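Local coordinates for HD domain protein (Enterococcus faecalis, PDB 4LRL) that probably hydrolyses deoxyribonucleoside triphosphates as an allosterically regulated, metal-dependent HD-domain triphosphohydrolase, at residues Y141-E146 with D393-F398; M275-D280 with A387-Y392. One frame throughout, in Å; residues are numbered along the deposited sequence.

Interaction 1 (Y141-E146 with D393-F398)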
ATOM      1  N   TYR C 141     -23.562  -0.681  20.057  1.00 38.32           N
ATOM      2  CA  TYR C 141     -22.966  -1.932  20.545  1.00 38.70           C
ATOM      3  C   TYR C 141     -23.953  -3.075  20.388  1.00 39.46           C
ATOM      4  O   TYR C 141     -24.390  -3.697  21.368  1.00 40.53           O
ATOM      5  CB  TYR C 141     -22.510  -1.788  22.002  1.00 39.46           C
ATOM      6  CG  TYR C 141     -21.566  -0.625  22.198  1.00 39.88           C
ATOM      7  CD1 TYR C 141     -22.033   0.590  22.676  1.00 40.02           C
ATOM      8  CD2 TYR C 141     -20.210  -0.730  21.867  1.00 38.97           C
ATOM      9  CE1 TYR C 141     -21.180   1.664  22.848  1.00 41.11           C
ATOM     10  CE2 TYR C 141     -19.347   0.346  22.036  1.00 39.46           C
ATOM     11  CZ  TYR C 141     -19.847   1.540  22.526  1.00 40.21           C
ATOM     12  OH  TYR C 141     -19.029   2.618  22.701  1.00 41.25           O
ATOM     13  N   SER C 142     -24.291  -3.326  19.130  1.00 38.97           N
ATOM     14  CA  SER C 142     -25.437  -4.138  18.761  1.00 40.15           C
ATOM     15  C   SER C 142     -25.478  -5.489  19.467  1.00 40.91           C
ATOM     16  O   SER C 142     -26.500  -5.852  20.052  1.00 42.54           O
ATOM     17  CB  SER C 142     -25.500  -4.285  17.238  1.00 38.95           C
ATOM     18  OG  SER C 142     -26.237  -5.437  16.879  1.00 41.79           O
ATOM     19  N   HIS C 143     -24.361  -6.211  19.445  1.00 40.58           N
ATOM     20  CA  HIS C 143     -24.305  -7.557  20.034  1.00 41.52           C
ATOM     21  C   HIS C 143     -24.554  -7.572  21.561  1.00 42.47           C
ATOM     22  O   HIS C 143     -25.294  -8.421  22.069  1.00 43.49           O
ATOM     23  CB  HIS C 143     -22.975  -8.250  19.689  1.00 41.00           C
ATOM     24  CG  HIS C 143     -22.933  -9.693  20.084  1.00 43.16           C
ATOM     25  ND1 HIS C 143     -22.225 -10.147  21.178  1.00 44.77           N
ATOM     26  CD2 HIS C 143     -23.551 -10.779  19.558  1.00 45.23           C
ATOM     27  CE1 HIS C 143     -22.386 -11.453  21.296  1.00 46.50           C
ATOM     28  NE2 HIS C 143     -23.193 -11.862  20.328  1.00 47.56           N
ATOM     29  N   THR C 144     -23.930  -6.632  22.273  1.00 41.98           N
ATOM     30  CA  THR C 144     -24.092  -6.501  23.720  1.00 43.28           C
ATOM     31  C   THR C 144     -25.518  -6.074  24.059  1.00 44.56           C
ATOM     32  O   THR C 144     -26.138  -6.605  24.975  1.00 45.75           O
ATOM     33  CB  THR C 144     -23.112  -5.461  24.294  1.00 42.80           C
ATOM     34  OG1 THR C 144     -21.793  -5.751  23.842  1.00 41.37           O
ATOM     35  CG2 THR C 144     -23.127  -5.475  25.809  1.00 43.93           C
ATOM     36  N   PHE C 145     -26.022  -5.113  23.291  1.00 44.41           N
ATOM     37  CA  PHE C 145     -27.348  -4.556  23.498  1.00 45.94           C
ATOM     38  C   PHE C 145     -28.457  -5.607  23.364  1.00 47.36           C
ATOM     39  O   PHE C 145     -29.409  -5.621  24.157  1.00 48.96           O
ATOM     40  CB  PHE C 145     -27.581  -3.397  22.528  1.00 44.85           C
ATOM     41  CG  PHE C 145     -28.621  -2.432  22.990  1.00 46.32           C
ATOM     42  CD1 PHE C 145     -28.265  -1.317  23.747  1.00 46.09           C
ATOM     43  CD2 PHE C 145     -29.965  -2.637  22.678  1.00 47.29           C
ATOM     44  CE1 PHE C 145     -29.235  -0.421  24.190  1.00 47.99           C
ATOM     45  CE2 PHE C 145     -30.944  -1.745  23.117  1.00 49.14           C
ATOM     46  CZ  PHE C 145     -30.579  -0.639  23.881  1.00 49.35           C
ATOM     47  N   GLU C 146     -28.325  -6.496  22.381  1.00 46.84           N
ATOM     48  CA  GLU C 146     -29.332  -7.540  22.168  1.00 48.65           C
ATOM     49  C   GLU C 146     -29.310  -8.591  23.263  1.00 49.89           C
ATOM     50  O   GLU C 146     -30.347  -9.152  23.601  1.00 51.39           O
ATOM     51  CB  GLU C 146     -29.182  -8.188  20.791  1.00 47.77           C
ATOM     52  CG  GLU C 146     -29.350  -7.192  19.649  1.00 49.04           C
ATOM     53  CD  GLU C 146     -29.074  -7.768  18.270  1.00 50.80           C
ATOM     54  OE1 GLU C 146     -29.190  -6.998  17.297  1.00 51.14           O
ATOM     55  OE2 GLU C 146     -28.753  -8.974  18.150  1.00 52.64           O
ATOM     56  N   ASP C 393     -20.010 -17.401  20.046  1.00 52.14           N
ATOM     57  CA  ASP C 393     -21.077 -16.479  20.412  1.00 51.65           C
ATOM     58  C   ASP C 393     -21.079 -15.183  19.590  1.00 50.75           C
ATOM     59  O   ASP C 393     -22.064 -14.435  19.613  1.00 51.09           O
ATOM     60  CB  ASP C 393     -20.984 -16.139  21.912  1.00 50.61           C
ATOM     61  CG  ASP C 393     -21.154 -17.371  22.814  1.00 52.81           C
ATOM     62  OD1 ASP C 393     -21.824 -18.346  22.379  1.00 55.47           O
ATOM     63  OD2 ASP C 393     -20.616 -17.356  23.951  1.00 52.16           O
ATOM     64  N   LEU C 394     -19.990 -14.899  18.877  1.00 49.69           N
ATOM     65  CA  LEU C 394     -19.886 -13.623  18.158  1.00 48.09           C
ATOM     66  C   LEU C 394     -20.551 -13.708  16.778  1.00 48.47           C
ATOM     67  O   LEU C 394     -20.652 -14.801  16.220  1.00 49.97           O
ATOM     68  CB  LEU C 394     -18.428 -13.130  18.083  1.00 47.50           C
ATOM     69  CG  LEU C 394     -17.778 -12.753  19.433  1.00 46.76           C
ATOM     70  CD1 LEU C 394     -16.271 -12.535  19.293  1.00 46.80           C
ATOM     71  CD2 LEU C 394     -18.449 -11.539  20.112  1.00 45.45           C
ATOM     72  N   PRO C 395     -21.022 -12.560  16.240  1.00 74.66           N
ATOM     73  CA  PRO C 395     -21.779 -12.541  14.990  1.00 70.70           C
ATOM     74  C   PRO C 395     -20.916 -12.738  13.735  1.00 67.46           C
ATOM     75  O   PRO C 395     -21.090 -12.031  12.738  1.00 64.65           O
ATOM     76  CB  PRO C 395     -22.419 -11.148  15.000  1.00 69.15           C
ATOM     77  CG  PRO C 395     -21.475 -10.318  15.769  1.00 70.52           C
ATOM     78  CD  PRO C 395     -20.926 -11.213  16.834  1.00 74.45           C
ATOM     79  N   TYR C 396     -20.004 -13.703  13.789  1.00 67.73           N
ATOM     80  CA  TYR C 396     -19.154 -14.035  12.649  1.00 64.75           C
ATOM     81  C   TYR C 396     -19.148 -15.547  12.399  1.00 65.60           C
ATOM     82  O   TYR C 396     -18.543 -16.310  13.148  1.00 68.55           O
ATOM     83  CB  TYR C 396     -17.743 -13.479  12.857  1.00 64.95           C
ATOM     84  CG  TYR C 396     -17.730 -11.978  13.040  1.00 62.85           C
ATOM     85  CD1 TYR C 396     -17.813 -11.126  11.939  1.00 59.26           C
ATOM     86  CD2 TYR C 396     -17.662 -11.408  14.309  1.00 63.85           C
ATOM     87  CE1 TYR C 396     -17.817  -9.750  12.094  1.00 57.87           C
ATOM     88  CE2 TYR C 396     -17.664 -10.028  14.476  1.00 62.71           C
ATOM     89  CZ  TYR C 396     -17.742  -9.206  13.361  1.00 59.57           C
ATOM     90  OH  TYR C 396     -17.753  -7.841  13.505  1.00 58.92           O
ATOM     91  N   ASP C 397     -19.849 -15.964  11.348  1.00 63.34           N
ATOM     92  CA  ASP C 397     -19.977 -17.374  10.991  1.00 64.00           C
ATOM     93  C   ASP C 397     -18.823 -17.861  10.105  1.00 62.82           C
ATOM     94  O   ASP C 397     -18.362 -17.143   9.215  1.00 59.61           O
ATOM     95  CB  ASP C 397     -21.320 -17.618  10.298  1.00 63.27           C
ATOM     96  CG  ASP C 397     -21.427 -16.918   8.953  1.00 60.12           C
ATOM     97  OD1 ASP C 397     -21.179 -15.694   8.875  1.00 58.71           O
ATOM     98  OD2 ASP C 397     -21.761 -17.597   7.965  1.00 60.37           O
ATOM     99  N   PHE C 398     -18.361 -19.082  10.363  1.00 65.23           N
ATOM    100  CA  PHE C 398     -17.306 -19.701   9.563  1.00 64.77           C
ATOM    101  C   PHE C 398     -17.873 -20.301   8.285  1.00 63.22           C
ATOM    102  O   PHE C 398     -19.068 -20.606   8.216  1.00 63.42           O
ATOM    103  CB  PHE C 398     -16.593 -20.791  10.362  1.00 68.73           C
ATOM    104  CG  PHE C 398     -15.654 -20.261  11.400  1.00 70.89           C
ATOM    105  CD1 PHE C 398     -14.374 -19.838  11.049  1.00 70.40           C
ATOM    106  CD2 PHE C 398     -16.042 -20.184  12.731  1.00 74.10           C
ATOM    107  CE1 PHE C 398     -13.494 -19.348  12.010  1.00 72.93           C
ATOM    108  CE2 PHE C 398     -15.169 -19.692  13.702  1.00 76.84           C
ATOM    109  CZ  PHE C 398     -13.894 -19.274  13.338  1.00 76.17           C
TER
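His-143 reaches out from the first turn of helix 142-149 and meets three consecutive residues of the loop segment 393-398, Asp-393, Leu-394 and Pro-395. Its CB already leaves the backbone heading for that loop, and with CG anti to the backbone N (chi1 -171°) the imidazole is carried on in the same direction. At the root of the ring, CG has CD of Pro-395 at 4.1 Å. One atom further along, CD2 of His-143 comes to 3.8 Å from that same Pro-395 CD, which lies over one face of the ring and offset toward its rim, a CH-pi contact. Across the ring, ND1 lies 4.2 Å from CD2 of Leu-394, and CE1 is 4.1 Å from the same methyl. ND1 is buried here without a hydrogen-bonding partner in the model. At the tip, NE2 donates to the backbone O of Asp-393 at 2.9 Å, but the N-H...O angle of 122° is strongly bent and the bond is weak. Pro-395 itself centres an inverse gamma turn, while Leu-394 also touches Arg-273 of helix 270-291. This is a surface contact beside a nucleotide site: His-143 binds dATP in another structure of this protein, as does the neighbouring Tyr-392, and the nickel ion of the HD-type metal centre lies about 10 Å from the side chain of Pro-395.

Interaction 2 (M275-D280 with A387-Y392)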
ATOM      1  N   MET C 275     -13.382  -5.740  26.998  1.00 31.84           N
ATOM      2  CA  MET C 275     -14.124  -4.489  27.145  1.00 31.66           C
ATOM      3  C   MET C 275     -15.627  -4.720  26.958  1.00 31.92           C
ATOM      4  O   MET C 275     -16.460  -4.081  27.613  1.00 32.09           O
ATOM      5  CB  MET C 275     -13.600  -3.437  26.167  1.00 31.70           C
ATOM      6  CG  MET C 275     -12.207  -2.918  26.514  1.00 31.21           C
ATOM      7  SD  MET C 275     -12.188  -2.033  28.088  1.00 34.20           S
ATOM      8  CE  MET C 275     -13.054  -0.525  27.650  1.00 31.76           C
ATOM      9  N   GLU C 276     -15.964  -5.640  26.061  1.00 31.63           N
ATOM     10  CA  GLU C 276     -17.344  -5.993  25.808  1.00 32.29           C
ATOM     11  C   GLU C 276     -17.981  -6.632  27.046  1.00 32.77           C
ATOM     12  O   GLU C 276     -19.133  -6.335  27.379  1.00 33.31           O
ATOM     13  CB  GLU C 276     -17.430  -6.920  24.600  1.00 32.40           C
ATOM     14  CG  GLU C 276     -18.828  -7.088  24.055  1.00 34.37           C
ATOM     15  CD  GLU C 276     -19.646  -8.138  24.808  1.00 37.49           C
ATOM     16  OE1 GLU C 276     -20.894  -8.006  24.837  1.00 39.32           O
ATOM     17  OE2 GLU C 276     -19.050  -9.096  25.364  1.00 36.89           O
ATOM     18  N   VAL C 277     -17.231  -7.495  27.730  1.00 32.78           N
ATOM     19  CA  VAL C 277     -17.697  -8.086  28.979  1.00 33.28           C
ATOM     20  C   VAL C 277     -18.020  -7.003  30.009  1.00 33.75           C
ATOM     21  O   VAL C 277     -19.042  -7.087  30.682  1.00 34.66           O
ATOM     22  CB  VAL C 277     -16.700  -9.150  29.556  1.00 33.77           C
ATOM     23  CG1 VAL C 277     -17.067  -9.516  30.983  1.00 33.62           C
ATOM     24  CG2 VAL C 277     -16.693 -10.414  28.696  1.00 32.42           C
ATOM     25  N   ILE C 278     -17.171  -5.980  30.114  1.00 33.74           N
ATOM     26  CA  ILE C 278     -17.417  -4.878  31.042  1.00 33.67           C
ATOM     27  C   ILE C 278     -18.665  -4.081  30.654  1.00 33.76           C
ATOM     28  O   ILE C 278     -19.501  -3.773  31.504  1.00 34.45           O
ATOM     29  CB  ILE C 278     -16.176  -3.971  31.186  1.00 33.97           C
ATOM     30  CG1 ILE C 278     -15.226  -4.587  32.210  1.00 35.11           C
ATOM     31  CG2 ILE C 278     -16.562  -2.541  31.629  1.00 33.31           C
ATOM     32  CD1 ILE C 278     -13.804  -4.333  31.895  1.00 38.52           C
ATOM     33  N   LEU C 279     -18.795  -3.771  29.371  1.00 33.01           N
ATOM     34  CA  LEU C 279     -19.992  -3.122  28.864  1.00 33.18           C
ATOM     35  C   LEU C 279     -21.256  -3.955  29.168  1.00 33.80           C
ATOM     36  O   LEU C 279     -22.276  -3.408  29.593  1.00 34.19           O
ATOM     37  CB  LEU C 279     -19.863  -2.881  27.360  1.00 32.39           C
ATOM     38  CG  LEU C 279     -21.055  -2.325  26.577  1.00 32.72           C
ATOM     39  CD1 LEU C 279     -21.405  -0.907  27.029  1.00 32.37           C
ATOM     40  CD2 LEU C 279     -20.728  -2.341  25.089  1.00 31.02           C
ATOM     41  N   ASP C 280     -21.173  -5.266  28.952  1.00 33.35           N
ATOM     42  CA  ASP C 280     -22.313  -6.158  29.152  1.00 34.24           C
ATOM     43  C   ASP C 280     -22.790  -6.065  30.594  1.00 34.88           C
ATOM     44  O   ASP C 280     -23.973  -5.847  30.859  1.00 35.82           O
ATOM     45  CB  ASP C 280     -21.941  -7.604  28.773  1.00 33.89           C
ATOM     46  CG  ASP C 280     -23.091  -8.593  28.976  1.00 35.90           C
ATOM     47  OD1 ASP C 280     -23.688  -9.027  27.978  1.00 37.59           O
ATOM     48  OD2 ASP C 280     -23.405  -8.953  30.131  1.00 38.80           O
ATOM     49  N   ALA C 387     -16.393 -13.683  33.620  1.00 32.92           N
ATOM     50  CA  ALA C 387     -17.278 -14.195  32.590  1.00 33.92           C
ATOM     51  C   ALA C 387     -16.673 -15.415  31.927  1.00 34.88           C
ATOM     52  O   ALA C 387     -15.479 -15.687  32.064  1.00 34.49           O
ATOM     53  CB  ALA C 387     -17.574 -13.117  31.530  1.00 33.41           C
ATOM     54  N   ILE C 388     -17.534 -16.136  31.216  1.00 36.27           N
ATOM     55  CA  ILE C 388     -17.153 -17.187  30.309  1.00 37.71           C
ATOM     56  C   ILE C 388     -17.773 -16.799  28.970  1.00 38.84           C
ATOM     57  O   ILE C 388     -18.977 -16.569  28.891  1.00 39.42           O
ATOM     58  CB  ILE C 388     -17.731 -18.555  30.775  1.00 38.91           C
ATOM     59  CG1 ILE C 388     -17.033 -19.027  32.051  1.00 38.14           C
ATOM     60  CG2 ILE C 388     -17.620 -19.622  29.664  1.00 39.37           C
ATOM     61  CD1 ILE C 388     -17.755 -20.149  32.762  1.00 39.73           C
ATOM     62  N   ASN C 389     -16.960 -16.683  27.927  1.00 39.86           N
ATOM     63  CA  ASN C 389     -17.517 -16.627  26.569  1.00 41.38           C
ATOM     64  C   ASN C 389     -16.633 -17.265  25.518  1.00 42.17           C
ATOM     65  O   ASN C 389     -15.429 -17.441  25.717  1.00 42.00           O
ATOM     66  CB  ASN C 389     -17.965 -15.210  26.156  1.00 40.90           C
ATOM     67  CG  ASN C 389     -16.810 -14.224  26.039  1.00 41.45           C
ATOM     68  OD1 ASN C 389     -15.723 -14.561  25.570  1.00 44.28           O
ATOM     69  ND2 ASN C 389     -17.058 -12.985  26.442  1.00 40.30           N
ATOM     70  N   SER C 390     -17.249 -17.634  24.405  1.00 43.42           N
ATOM     71  CA  SER C 390     -16.509 -18.186  23.303  1.00 44.78           C
ATOM     72  C   SER C 390     -16.721 -17.325  22.064  1.00 44.99           C
ATOM     73  O   SER C 390     -17.683 -16.553  21.981  1.00 44.27           O
ATOM     74  CB  SER C 390     -16.925 -19.634  23.069  1.00 46.40           C
ATOM     75  OG  SER C 390     -17.896 -19.748  22.055  1.00 49.25           O
ATOM     76  N   SER C 391     -15.810 -17.448  21.112  1.00 46.25           N
ATOM     77  CA  SER C 391     -15.933 -16.726  19.865  1.00 47.40           C
ATOM     78  C   SER C 391     -17.143 -17.210  19.056  1.00 49.45           C
ATOM     79  O   SER C 391     -17.661 -16.465  18.227  1.00 49.33           O
ATOM     80  CB  SER C 391     -14.641 -16.814  19.055  1.00 48.04           C
ATOM     81  OG  SER C 391     -14.283 -18.154  18.785  1.00 50.01           O
ATOM     82  N   TYR C 392     -17.599 -18.438  19.326  1.00 51.57           N
ATOM     83  CA  TYR C 392     -18.802 -18.998  18.689  1.00 54.55           C
ATOM     84  C   TYR C 392     -20.017 -18.110  18.921  1.00 53.90           C
ATOM     85  O   TYR C 392     -20.934 -18.077  18.101  1.00 55.43           O
ATOM     86  CB  TYR C 392     -19.122 -20.399  19.229  1.00 56.50           C
ATOM     87  CG  TYR C 392     -18.330 -21.540  18.618  1.00 60.37           C
ATOM     88  CD1 TYR C 392     -18.311 -21.744  17.235  1.00 63.85           C
ATOM     89  CD2 TYR C 392     -17.634 -22.443  19.432  1.00 62.30           C
ATOM     90  CE1 TYR C 392     -17.597 -22.807  16.671  1.00 67.67           C
ATOM     91  CE2 TYR C 392     -16.917 -23.514  18.876  1.00 65.94           C
ATOM     92  CZ  TYR C 392     -16.903 -23.686  17.494  1.00 68.18           C
ATOM     93  OH  TYR C 392     -16.201 -24.733  16.932  1.00 72.13           O
TER
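Val-277 pushes both of its methyls against the edge strand 387-389, and this is where the packing is tight. CG1 sits 3.7 Å from CB of Ala-387, and CG2 straddles the gap to the next inward-facing residue: it is 4.0 Å from the same Ala-387 CB and 3.4 Å from ND2 of Asn-389. The valine's rotation explains the split, since CG1 is anti to the backbone N (chi1 168°) while CG2 is anti to the carbonyl carbon. Ala-387 and Asn-389 alternate along the strand with Ile-388, whose CB points away from the helix. Tyr-443 of the neighbouring strand 441-444 and Leu-353 also touch Val-277, which is buried. No hydrogen bond crosses between the two segments; the Asn-389 amide merely lays its nitrogen against a methyl, while its OD1 takes a weak hydrogen bond from Arg-273, one turn before Val-277 on helix 270-291. The loose side is at Glu-276, which is partly exposed and whose side chain comes no nearer than 4.5 Å to any atom of segment 387-392. The arrangement is helix-on-sheet packing: helix 270-291 lies against strand 387-389, which within this chain is one of the two outer strands of a three-stranded antiparallel sheet, with 441-444 in the middle and 354-357 beyond it, in the HD-associated region.

How the interactions relate
Interactions 1 and 2 use neighbouring pieces of one chain: residues 387-392 run straight into 393-398, while helices 142-149 and 270-291 touch each other. The helices are joined directly, by a probable hydrogen bond of 2.6 Å between Thr-144 OG1 and Glu-276 OE1 and by Tyr-141 packing on Leu-279. Interaction 2 has the less exposed touching residues, with Val-277 buried, and is mainly apolar, tying a helix to a sheet edge within the HD-associated region. Interaction 1 lies at the surface, links the HD domain to that region, and depends on a single imidazole with one weak polar bond. The centres of interactions 1 and 2 are about 10 Å apart.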